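Local coordinates for cellulosomal scaffoldin anchoring protein C (PDB 4UYP), which anchors cellulosomes at the bacterial cell surface, the part described being its third cohesin, a type I module that binds the dockerin of the adaptor scaffoldin ScaB, at residues G30-L34 with F77-V81; E108-T114 with D136-V141. One frame throughout, in Å; residues are numbered along the deposited sequence. Where two conformers were deposited one is given.

Interaction 1 (G30-L34 with F77-V81); sequences GIYAL and FEAPV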
loop_
_atom_site.group_PDB
_atom_site.type_symbol
_atom_site.label_atom_id
_atom_site.label_comp_id
_atom_site.label_asym_id
_atom_site.label_seq_id
_atom_site.Cartn_x
_atom_site.Cartn_y
_atom_site.Cartn_z
ATOM N N GLY C 30 -3.528 16.232 21.585
ATOM C CA GLY C 30 -3.161 14.808 21.681
ATOM C C GLY C 30 -3.731 13.937 20.563
ATOM O O GLY C 30 -4.900 14.098 20.147
ATOM N N ILE C 31 -2.886 12.965 20.132
ATOM C CA ILE C 31 -3.340 11.906 19.248
ATOM C C ILE C 31 -3.718 10.724 20.132
ATOM O O ILE C 31 -2.859 10.231 20.923
ATOM C CB ILE C 31 -2.195 11.478 18.280
ATOM C CG1 ILE C 31 -1.700 12.672 17.429
ATOM C CG2 ILE C 31 -2.734 10.328 17.424
ATOM C CD1 ILE C 31 -0.374 12.322 16.626
ATOM N N TYR C 32 -5.002 10.342 20.084
ATOM C CA TYR C 32 -5.482 9.233 20.896
ATOM C C TYR C 32 -5.248 7.861 20.246
ATOM O O TYR C 32 -5.135 6.854 20.954
ATOM C CB TYR C 32 -7.010 9.522 21.067
ATOM C CG TYR C 32 -7.760 8.579 21.963
ATOM C CD1 TYR C 32 -7.413 8.499 23.341
ATOM C CD2 TYR C 32 -8.766 7.761 21.512
ATOM C CE1 TYR C 32 -8.151 7.675 24.191
ATOM C CE2 TYR C 32 -9.542 6.935 22.364
ATOM C CZ TYR C 32 -9.199 6.893 23.693
ATOM O OH TYR C 32 -9.905 6.106 24.573
ATOM N N ALA C 33 -5.344 7.814 18.893
ATOM C CA ALA C 33 -5.205 6.481 18.237
ATOM C C ALA C 33 -4.693 6.774 16.841
ATOM O O ALA C 33 -5.022 7.757 16.217
ATOM C CB ALA C 33 -6.539 5.730 18.162
ATOM N N LEU C 34 -3.884 5.855 16.303
ATOM C CA LEU C 34 -3.387 5.995 14.916
ATOM C C LEU C 34 -2.973 4.632 14.455
ATOM O O LEU C 34 -2.608 3.718 15.214
ATOM C CB LEU C 34 -2.197 6.988 14.846
ATOM C CG LEU C 34 -0.858 6.459 15.411
ATOM C CD1 LEU C 34 -0.003 5.951 14.214
ATOM C CD2 LEU C 34 -0.147 7.638 16.123
ATOM N N PHE C 77 -0.915 2.901 17.526
ATOM C CA PHE C 77 -0.895 3.497 18.882
ATOM C C PHE C 77 -2.318 3.663 19.345
ATOM O O PHE C 77 -3.202 4.107 18.578
ATOM C CB PHE C 77 -0.247 4.875 18.835
ATOM C CG PHE C 77 -0.307 5.620 20.151
ATOM C CD1 PHE C 77 0.484 5.235 21.240
ATOM C CD2 PHE C 77 -1.192 6.667 20.311
ATOM C CE1 PHE C 77 0.440 5.911 22.453
ATOM C CE2 PHE C 77 -1.262 7.350 21.532
ATOM C CZ PHE C 77 -0.463 6.980 22.590
ATOM N N GLU C 78 -2.592 3.198 20.574
ATOM C CA GLU C 78 -3.913 3.389 21.212
ATOM C C GLU C 78 -3.624 3.953 22.596
ATOM O O GLU C 78 -3.099 3.175 23.453
ATOM C CB GLU C 78 -4.644 2.095 21.280
ATOM C CG GLU C 78 -4.949 1.404 19.907
ATOM C CD GLU C 78 -5.099 -0.146 20.055
ATOM O OE1 GLU C 78 -4.150 -0.823 20.559
ATOM O OE2 GLU C 78 -6.233 -0.530 19.627
ATOM N N ALA C 79 -3.886 5.219 22.844
ATOM C CA ALA C 79 -3.738 5.720 24.201
ATOM C C ALA C 79 -4.673 4.999 25.139
ATOM O O ALA C 79 -5.705 4.502 24.726
ATOM C CB ALA C 79 -4.079 7.171 24.201
ATOM N N PRO C 80 -4.267 4.898 26.387
ATOM C CA PRO C 80 -5.228 4.327 27.351
ATOM C C PRO C 80 -6.472 5.221 27.494
ATOM O O PRO C 80 -6.433 6.417 27.144
ATOM C CB PRO C 80 -4.360 4.300 28.660
ATOM C CG PRO C 80 -3.419 5.483 28.491
ATOM C CD PRO C 80 -3.018 5.352 27.005
ATOM N N VAL C 81 -7.483 4.598 28.105
ATOM C CA VAL C 81 -8.811 5.265 28.110
ATOM C C VAL C 81 -8.853 6.527 28.907
ATOM O O VAL C 81 -9.691 7.412 28.644
ATOM C CB VAL C 81 -9.961 4.395 28.602
ATOM C CG1 VAL C 81 -11.302 5.009 28.159
ATOM C CG2 VAL C 81 -9.873 3.052 28.012
HETATM O O HOH W 1 -10.829 8.013 26.438
#
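With CG anti to the backbone N (chi1 -176°), the ring of Tyr-32 reaches along 79-81, while the same choice at Phe-77 (chi1 174°) brings its CE2 edge up to the carbonyl O of Ile-31. Phe-77 lies on strand 72-78 and Tyr-32 just before strand 33-39, its antiparallel partner in the cohesin beta-sandwich, at the end where the pairing frays into loops. Leu-34 and Phe-77 form a hydrogen-bonded pair with N-H...O bonds in both directions, Leu-34 N to Phe-77 O at 2.9 Å. Ala-33 and Glu-78 follow as a non-hydrogen-bonded pair, and a third bond, Ala-79 N to Tyr-32 O, carries the connection past the strand ends. A classic beta bulge sets Tyr-32 and Ala-33 together opposite Tyr-122 of strand 109-122.

CE2 of Phe-77 lies 3.3 Å from Ile-31 O, which sits at the ring edge near its plane, and CB of Phe-77 packs on Leu-34 CG at 3.8 Å; both side chains touch Phe-93 of strand 91-100. On the tyrosine, CD1 rests on Ala-79 CB at 3.7 Å. This region is bound by the partner dockerin: Asp-59 of the ScaB chain hydrogen-bonds Tyr-32 OH, Arg-58 of that chain reaches Ala-79 O, and its Arg-22 forms a salt bridge with Glu-78 OE1. One water donates to both Tyr-32 OH, at 2.8 Å, and Val-81 O, at 2.6 Å.

Interaction 2 (E108-T114 with D136-V141); sequences ELYNITT and DGKIEV. With SO4 (sulfate ion), chain P.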
loop_
_atom_site.group_PDB
_atom_site.type_symbol
_atom_site.label_atom_id
_atom_site.label_comp_id
_atom_site.label_asym_id
_atom_site.label_seq_id
_atom_site.Cartn_x
_atom_site.Cartn_y
_atom_site.Cartn_z
ATOM N N GLU C 108 20.884 1.320 -6.452
ATOM C CA GLU C 108 19.442 1.039 -6.353
ATOM C C GLU C 108 18.837 1.927 -5.286
ATOM O O GLU C 108 19.496 2.331 -4.255
ATOM C CB GLU C 108 19.235 -0.413 -5.998
ATOM C CG GLU C 108 19.722 -1.344 -7.125
ATOM C CD GLU C 108 19.496 -2.843 -6.877
ATOM O OE1 GLU C 108 18.662 -3.255 -6.165
ATOM O OE2 GLU C 108 20.042 -3.573 -7.712
ATOM N N LEU C 109 17.585 2.321 -5.505
ATOM C CA LEU C 109 16.854 3.211 -4.581
ATOM C C LEU C 109 15.571 2.514 -4.209
ATOM O O LEU C 109 14.789 2.115 -5.135
ATOM C CB LEU C 109 16.507 4.562 -5.245
ATOM C CG LEU C 109 17.759 5.296 -5.817
ATOM C CD1 LEU C 109 17.287 6.557 -6.514
ATOM C CD2 LEU C 109 18.739 5.714 -4.744
ATOM N N TYR C 110 15.324 2.349 -2.939
ATOM C CA TYR C 110 14.091 1.637 -2.488
ATOM C C TYR C 110 13.211 2.623 -1.859
ATOM O O TYR C 110 13.526 3.330 -0.879
ATOM C CB TYR C 110 14.443 0.513 -1.528
ATOM C CG TYR C 110 15.532 -0.430 -2.066
ATOM C CD1 TYR C 110 15.600 -0.752 -3.442
ATOM C CD2 TYR C 110 16.539 -0.902 -1.268
ATOM C CE1 TYR C 110 16.547 -1.642 -3.973
ATOM C CE2 TYR C 110 17.469 -1.801 -1.764
ATOM C CZ TYR C 110 17.506 -2.112 -3.143
ATOM O OH TYR C 110 18.468 -2.933 -3.679
ATOM N N ASN C 111 11.973 2.788 -2.431
ATOM C CA ASN C 111 10.962 3.732 -1.891
ATOM C C ASN C 111 10.214 3.070 -0.711
ATOM O O ASN C 111 9.654 1.948 -0.853
ATOM C CB ASN C 111 9.974 3.966 -3.041
ATOM C CG ASN C 111 10.654 4.727 -4.163
ATOM O OD1 ASN C 111 10.700 5.976 -4.116
ATOM N ND2 ASN C 111 11.107 4.009 -5.158
ATOM N N ILE C 112 10.267 3.783 0.416
ATOM C CA ILE C 112 9.537 3.260 1.643
ATOM C C ILE C 112 8.401 4.283 1.802
ATOM O O ILE C 112 8.576 5.442 2.079
ATOM C CB ILE C 112 10.545 3.329 2.844
ATOM C CG1 ILE C 112 11.863 2.560 2.568
ATOM C CG2 ILE C 112 9.872 2.744 4.049
ATOM C CD1 ILE C 112 11.745 1.084 2.144
ATOM N N THR C 113 7.242 3.712 1.489
ATOM C CA THR C 113 6.059 4.544 1.189
ATOM C C THR C 113 4.941 4.500 2.224
ATOM O O THR C 113 4.632 3.439 2.647
ATOM C CB THR C 113 5.420 4.081 -0.213
ATOM O OG1 THR C 113 5.090 2.730 -0.257
ATOM C CG2 THR C 113 6.505 4.301 -1.384
ATOM N N THR C 114 4.394 5.630 2.584
ATOM C CA THR C 114 3.173 5.648 3.495
ATOM C C THR C 114 1.942 5.153 2.740
ATOM O O THR C 114 1.681 5.702 1.634
ATOM C CB THR C 114 2.967 7.026 3.979
ATOM O OG1 THR C 114 4.137 7.562 4.640
ATOM C CG2 THR C 114 1.803 7.002 5.051
ATOM N N ASP C 136 7.561 10.607 2.306
ATOM C CA ASP C 136 8.118 9.235 2.253
ATOM C C ASP C 136 9.693 9.315 2.223
ATOM O O ASP C 136 10.330 10.350 2.098
ATOM C CB ASP C 136 7.620 8.537 0.989
ATOM C CG ASP C 136 6.175 8.091 1.037
ATOM O OD1 ASP C 136 5.641 8.230 2.162
ATOM O OD2 ASP C 136 5.713 7.611 -0.038
ATOM N N GLY C 137 10.269 8.098 2.400
ATOM C CA GLY C 137 11.742 7.950 2.492
ATOM C C GLY C 137 12.236 7.053 1.384
ATOM O O GLY C 137 11.497 6.304 0.737
ATOM N N LYS C 138 13.550 7.082 1.193
ATOM C CA LYS C 138 14.188 6.173 0.258
ATOM C C LYS C 138 15.430 5.567 0.971
ATOM O O LYS C 138 16.063 6.199 1.836
ATOM C CB LYS C 138 14.734 6.933 -0.969
ATOM C CG LYS C 138 13.622 7.544 -1.819
ATOM C CD LYS C 138 14.307 8.402 -2.886
ATOM C CE LYS C 138 13.521 9.525 -3.429
ATOM N NZ LYS C 138 12.760 10.276 -2.498
ATOM N N ILE C 139 15.728 4.328 0.622
ATOM C CA ILE C 139 17.016 3.715 1.023
ATOM C C ILE C 139 17.862 3.606 -0.231
ATOM O O ILE C 139 17.428 3.046 -1.271
ATOM C CB ILE C 139 16.787 2.297 1.563
ATOM C CG1 ILE C 139 15.969 2.346 2.858
ATOM C CG2 ILE C 139 18.157 1.559 1.801
ATOM C CD1 ILE C 139 15.428 0.940 3.219
ATOM N N GLU C 140 19.056 4.233 -0.192
ATOM C CA GLU C 140 20.006 4.108 -1.306
ATOM C C GLU C 140 21.088 3.075 -1.018
ATOM O O GLU C 140 21.679 3.098 0.056
ATOM C CB GLU C 140 20.658 5.525 -1.558
ATOM C CG GLU C 140 21.730 5.406 -2.703
ATOM C CD GLU C 140 22.153 6.757 -3.286
ATOM O OE1 GLU C 140 21.690 7.809 -2.809
ATOM O OE2 GLU C 140 22.936 6.707 -4.234
ATOM N N VAL C 141 21.292 2.149 -1.974
ATOM C CA VAL C 141 22.362 1.137 -1.811
ATOM C C VAL C 141 23.731 1.747 -2.195
ATOM O O VAL C 141 23.854 2.267 -3.314
ATOM C CB VAL C 141 22.042 -0.095 -2.634
ATOM C CG1 VAL C 141 23.138 -1.118 -2.360
ATOM C CG2 VAL C 141 20.681 -0.626 -2.225
HETATM S S SO4 P . 6.316 12.069 -1.051
HETATM O O1 SO4 P . 7.603 12.761 -0.573
HETATM O O2 SO4 P . 5.244 13.085 -1.485
HETATM O O3 SO4 P . 5.836 11.352 0.175
HETATM O O4 SO4 P . 6.413 11.122 -2.241
HETATM O O HOH W 2 9.440 6.921 -1.714
#
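At the end of this antiparallel pairing Asp-136 turns its carboxylate to Thr-114: OD1 accepts the backbone N of Thr-114 at 2.9 Å, met from above the carboxylate plane, with Thr-114 OG1 also 3.0 Å from OD1. Chi1 of -75° sets CG beside the aspartate's own N, and that N donates to O3 of a sulfate ion at 2.8 Å. The sulfate, probably from the crystallisation liquor, is also bound by Asp-136 N of the second subunit. Asp-136 is a calcium ligand seen crystallographically in this protein, though no calcium is bound to this chain.

From there to Val-141 five backbone bonds join the strands, with Tyr-110/Ile-139 and Ile-112/Gly-137 each bonded in both directions and Val-141 N closing on Glu-108 O. Tyr-110 OH donates to Glu-108 OE1 at 2.5 Å, coming from above the carboxylate plane, and CG2 of Val-141 lies 3.5 Å from Tyr-110 CE2. Ile-112 and Ile-139 meet through their CD1 atoms at 3.8 Å. On the other face the Leu-109 and Glu-140 side chains lie side by side, CD2 of Leu-109 against CG of Glu-140. The amide of Asn-111 is satisfied by the second subunit, ND2 giving to Val-132 O and OD1 taking from Tyr-134 N; Thr-113 OG1 bonds Ser-116 of that subunit.

Strand 109-122 lies between strand 133-141 and strand 33-39, while strand 133-141 is bonded in turn to strand 3-11 through Lys-138 and Glu-140, and Ile-139 packs against Val-17, Val-19 and Val-45 of strands 16-24 and 45-52.

Both segments of interaction 1 precede those of interaction 2 in the sequence, and the centres of the two contacts lie 28 Å apart on opposite sides of the chain's centre. The two do not touch, their nearest atoms being about 9 Å apart, and they share one sheet, in which strands 33-39 and 109-122 are neighbours; the first contact adds strand 72-78 beyond 33-39 and the second adds strand 133-141 beyond 109-122. One cohesin module therefore presents two different surfaces: residues of 30-34 and 77-81 meet the ScaB dockerin, whereas those of 108-114 and 136-141 meet a second copy of the cohesin in the crystal assembly and include a residue of the calcium site.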